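Local structure of Pre-mRNA splicing helicase-like protein (Chaetomium thermophilum, 4RVQ) at residues 44-52 and 85-96. The protein is a Brr2-type helicase of the pre-mRNA splicing machinery, whose noncanonical PWI domain, the part modelled here, probably mediates contacts with other proteins or RNA. Residues are numbered along the deposited sequence; the frame is centred on the assembly and turned at random. Where two conformers were deposited one is given.
With EDO (1,2-ethanediol), chain F; EDO (1,2-ethanediol), chain G; SO4 (sulfate ion), chain B.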
# COMPACT_ATOMS: atom_id res chain seq x y z
N SER A 44 1.80 3.57 10.70
CA SER A 44 2.24 2.25 11.13
C SER A 44 2.19 1.23 10.00
O SER A 44 3.12 0.42 9.83
CB SER A 44 1.41 1.76 12.29
OG SER A 44 1.59 2.58 13.41
N ALA A 45 1.13 1.26 9.22
CA ALA A 45 1.01 0.31 8.12
C ALA A 45 2.12 0.48 7.11
O ALA A 45 2.68 -0.51 6.61
CB ALA A 45 -0.37 0.44 7.46
N LEU A 46 2.49 1.72 6.77
CA LEU A 46 3.57 1.90 5.83
C LEU A 46 4.87 1.34 6.38
O LEU A 46 5.64 0.71 5.65
CB LEU A 46 3.75 3.41 5.51
CG LEU A 46 2.61 3.96 4.66
CD1 LEU A 46 2.64 5.49 4.71
CD2 LEU A 46 2.69 3.46 3.22
N LYS A 47 5.15 1.58 7.67
CA LYS A 47 6.35 1.04 8.26
C LYS A 47 6.35 -0.48 8.23
O LYS A 47 7.34 -1.11 7.83
CB LYS A 47 6.52 1.52 9.69
CG LYS A 47 7.85 1.14 10.32
CD LYS A 47 9.04 1.60 9.44
CE LYS A 47 10.40 1.18 10.02
NZ LYS A 47 11.53 1.61 9.14
N ILE A 48 5.23 -1.08 8.64
CA ILE A 48 5.12 -2.53 8.61
C ILE A 48 5.30 -3.10 7.21
O ILE A 48 6.07 -4.03 6.99
CB ILE A 48 3.79 -2.97 9.23
CG1 ILE A 48 3.74 -2.64 10.72
CG2 ILE A 48 3.58 -4.46 9.02
CD1 ILE A 48 2.34 -2.66 11.30
N LEU A 49 4.60 -2.53 6.23
CA LEU A 49 4.62 -3.05 4.87
C LEU A 49 5.97 -2.95 4.24
O LEU A 49 6.29 -3.72 3.32
CB LEU A 49 3.62 -2.31 4.00
CG LEU A 49 2.14 -2.62 4.26
CD1 LEU A 49 1.23 -1.57 3.65
CD2 LEU A 49 1.80 -4.05 3.73
N SER A 50 6.76 -1.97 4.66
CA SER A 50 8.06 -1.76 4.03
C SER A 50 9.02 -2.88 4.41
O SER A 50 10.05 -3.04 3.77
CB SER A 50 8.64 -0.43 4.45
OG SER A 50 9.09 -0.53 5.77
N GLY A 51 8.68 -3.65 5.44
CA GLY A 51 9.55 -4.72 5.87
C GLY A 51 10.86 -4.23 6.46
O GLY A 51 11.76 -5.03 6.70
N GLU A 52 10.97 -2.94 6.69
CA GLU A 52 12.19 -2.40 7.28
C GLU A 52 12.33 -2.83 8.74
O GLU A 52 11.33 -3.01 9.44
CB GLU A 52 12.18 -0.87 7.16
CG GLU A 52 12.35 -0.38 5.72
CD GLU A 52 12.00 1.09 5.54
OE1 GLU A 52 11.63 1.75 6.54
OE2 GLU A 52 12.10 1.60 4.40
N LEU A 85 -3.40 -5.19 1.29
CA LEU A 85 -2.24 -4.36 1.49
C LEU A 85 -0.94 -5.15 1.32
O LEU A 85 0.01 -4.73 0.69
CB LEU A 85 -2.29 -3.69 2.87
CG LEU A 85 -3.47 -2.71 3.05
CD1 LEU A 85 -3.39 -2.10 4.45
CD2 LEU A 85 -3.52 -1.63 1.97
N ILE A 86 -0.92 -6.36 1.89
CA ILE A 86 0.27 -7.20 1.77
C ILE A 86 0.55 -7.61 0.31
O ILE A 86 1.68 -7.53 -0.16
CB ILE A 86 0.16 -8.44 2.66
CG1 ILE A 86 0.13 -8.00 4.13
CG2 ILE A 86 1.31 -9.38 2.42
CD1 ILE A 86 -0.09 -9.15 5.10
N GLU A 87 -0.49 -8.00 -0.42
CA GLU A 87 -0.33 -8.37 -1.83
C GLU A 87 0.25 -7.21 -2.64
O GLU A 87 0.94 -7.43 -3.63
CB GLU A 87 -1.67 -8.79 -2.43
CG GLU A 87 -2.27 -10.09 -1.86
CD GLU A 87 -1.56 -11.34 -2.29
OE1 GLU A 87 -0.57 -11.26 -3.02
OE2 GLU A 87 -2.04 -12.44 -1.87
N ASN A 88 -0.08 -5.99 -2.24
CA ASN A 88 0.35 -4.76 -2.90
C ASN A 88 1.42 -4.02 -2.12
O ASN A 88 1.55 -2.80 -2.31
CB ASN A 88 -0.87 -3.87 -3.14
CG ASN A 88 -1.81 -4.45 -4.17
OD1 ASN A 88 -1.44 -4.55 -5.34
ND2 ASN A 88 -2.98 -4.83 -3.75
N ARG A 89 2.20 -4.69 -1.30
CA ARG A 89 3.08 -3.96 -0.40
C ARG A 89 4.04 -3.05 -1.14
O ARG A 89 4.26 -1.92 -0.69
CB ARG A 89 3.78 -4.93 0.55
CG ARG A 89 4.59 -6.00 -0.12
CD ARG A 89 4.88 -7.14 0.86
NE ARG A 89 5.64 -8.25 0.27
CZ ARG A 89 5.12 -9.23 -0.48
NH1 ARG A 89 3.84 -9.28 -0.75
NH2 ARG A 89 5.91 -10.16 -0.96
N ASP A 90 4.64 -3.48 -2.24
CA ASP A 90 5.57 -2.63 -2.96
C ASP A 90 4.86 -1.39 -3.53
O ASP A 90 5.34 -0.25 -3.37
CB ASP A 90 6.25 -3.38 -4.09
CG ASP A 90 7.21 -4.41 -3.61
OD1 ASP A 90 7.95 -4.18 -2.62
OD2 ASP A 90 7.29 -5.48 -4.26
N LYS A 91 3.72 -1.58 -4.18
CA LYS A 91 2.98 -0.47 -4.70
C LYS A 91 2.58 0.50 -3.60
O LYS A 91 2.70 1.73 -3.77
CB LYS A 91 1.71 -0.94 -5.40
CG LYS A 91 1.82 -1.30 -6.84
CD LYS A 91 0.50 -1.69 -7.45
CE LYS A 91 0.58 -1.70 -8.96
NZ LYS A 91 -0.61 -2.30 -9.59
N VAL A 92 2.01 -0.02 -2.52
CA VAL A 92 1.50 0.87 -1.49
C VAL A 92 2.64 1.69 -0.88
O VAL A 92 2.52 2.91 -0.72
CB VAL A 92 0.76 0.07 -0.41
CG1 VAL A 92 0.32 0.98 0.77
CG2 VAL A 92 -0.49 -0.56 -1.00
N VAL A 93 3.74 1.07 -0.52
CA VAL A 93 4.82 1.76 0.15
C VAL A 93 5.44 2.79 -0.81
O VAL A 93 5.62 3.96 -0.46
CB VAL A 93 5.89 0.75 0.64
CG1 VAL A 93 7.12 1.45 1.07
CG2 VAL A 93 5.34 -0.12 1.79
N TRP A 94 5.86 2.34 -1.99
CA TRP A 94 6.59 3.19 -2.88
C TRP A 94 5.76 4.27 -3.52
O TRP A 94 6.22 5.41 -3.68
CB TRP A 94 7.34 2.36 -3.93
CG TRP A 94 8.51 1.65 -3.32
CD1 TRP A 94 8.60 0.34 -2.96
CD2 TRP A 94 9.77 2.22 -3.02
NE1 TRP A 94 9.83 0.07 -2.47
CE2 TRP A 94 10.58 1.21 -2.47
CE3 TRP A 94 10.30 3.50 -3.16
CZ2 TRP A 94 11.88 1.44 -2.08
CZ3 TRP A 94 11.60 3.74 -2.76
CH2 TRP A 94 12.37 2.72 -2.20
N LEU A 95 4.56 3.95 -3.98
CA LEU A 95 3.73 4.94 -4.62
C LEU A 95 3.18 5.98 -3.65
O LEU A 95 2.97 7.13 -4.04
CB LEU A 95 2.62 4.33 -5.44
CG LEU A 95 3.06 3.49 -6.63
CD1 LEU A 95 1.91 2.74 -7.23
CD2 LEU A 95 3.82 4.34 -7.63
N THR A 96 2.95 5.60 -2.39
CA THR A 96 2.57 6.59 -1.39
C THR A 96 3.72 7.59 -1.22
O THR A 96 3.53 8.81 -1.18
CB THR A 96 2.18 5.94 -0.07
OG1 THR A 96 1.03 5.11 -0.28
CG2 THR A 96 1.86 6.97 0.98
C1 EDO F . 10.32 3.24 0.66
O1 EDO F . 11.29 4.20 1.00
C2 EDO F . 10.66 1.91 1.31
O2 EDO F . 10.49 2.08 2.72
C1 EDO G . 9.89 -2.95 0.31
O1 EDO G . 10.82 -2.04 -0.29
C2 EDO G . 8.48 -2.38 0.12
O2 EDO G . 7.51 -3.43 0.16
S SO4 B . 3.88 -12.16 -3.43
O1 SO4 B . 4.36 -11.40 -4.58
O2 SO4 B . 5.00 -12.42 -2.49
O3 SO4 B . 2.87 -11.34 -2.78
O4 SO4 B . 3.36 -13.38 -3.93
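Leu49 drops as a knob into a hole formed by Leu85, Ile86, Val92 and Val93, where helix 79-87 gives way to helix 89-99. Its chi1 of -73° sets CG beside the backbone N, and chi2 of 164° aims the two methyls: CD1 lies 4.0 Å from Val92 CG1, while CD2 reaches over the C-terminal end of helix 79-87, 3.6 Å from Leu85 O. Val93, also part of the hole, packs against the base of the leucine. Its CG2 presses on Leu49 CB at 3.6 Å and sits 3.7 Å from Ser50 N, and CG1 turns to the ethanediol of chain F. One turn back, Leu46 sends CD1 to Thr96 CG2 (4.1 Å) and CD2 over the backbone at Val92 O. Trp94 starts away from 44-52, but its indole swings back, one face over that diol, probably a crystallisation solute. A serine in its place would probably strip Leu119, which the indole also touches, of apolar cover. Trp23 and Leu24 of helix 23-29 extend the apolar core. Between helix 35-50 and the helix pair of this PWI-like domain, then, cohesion is aliphatic and rests on shape, while the Thr96 OG1 to Val92 O and Ser50 OG to Lys47 O bonds stay within their own segments.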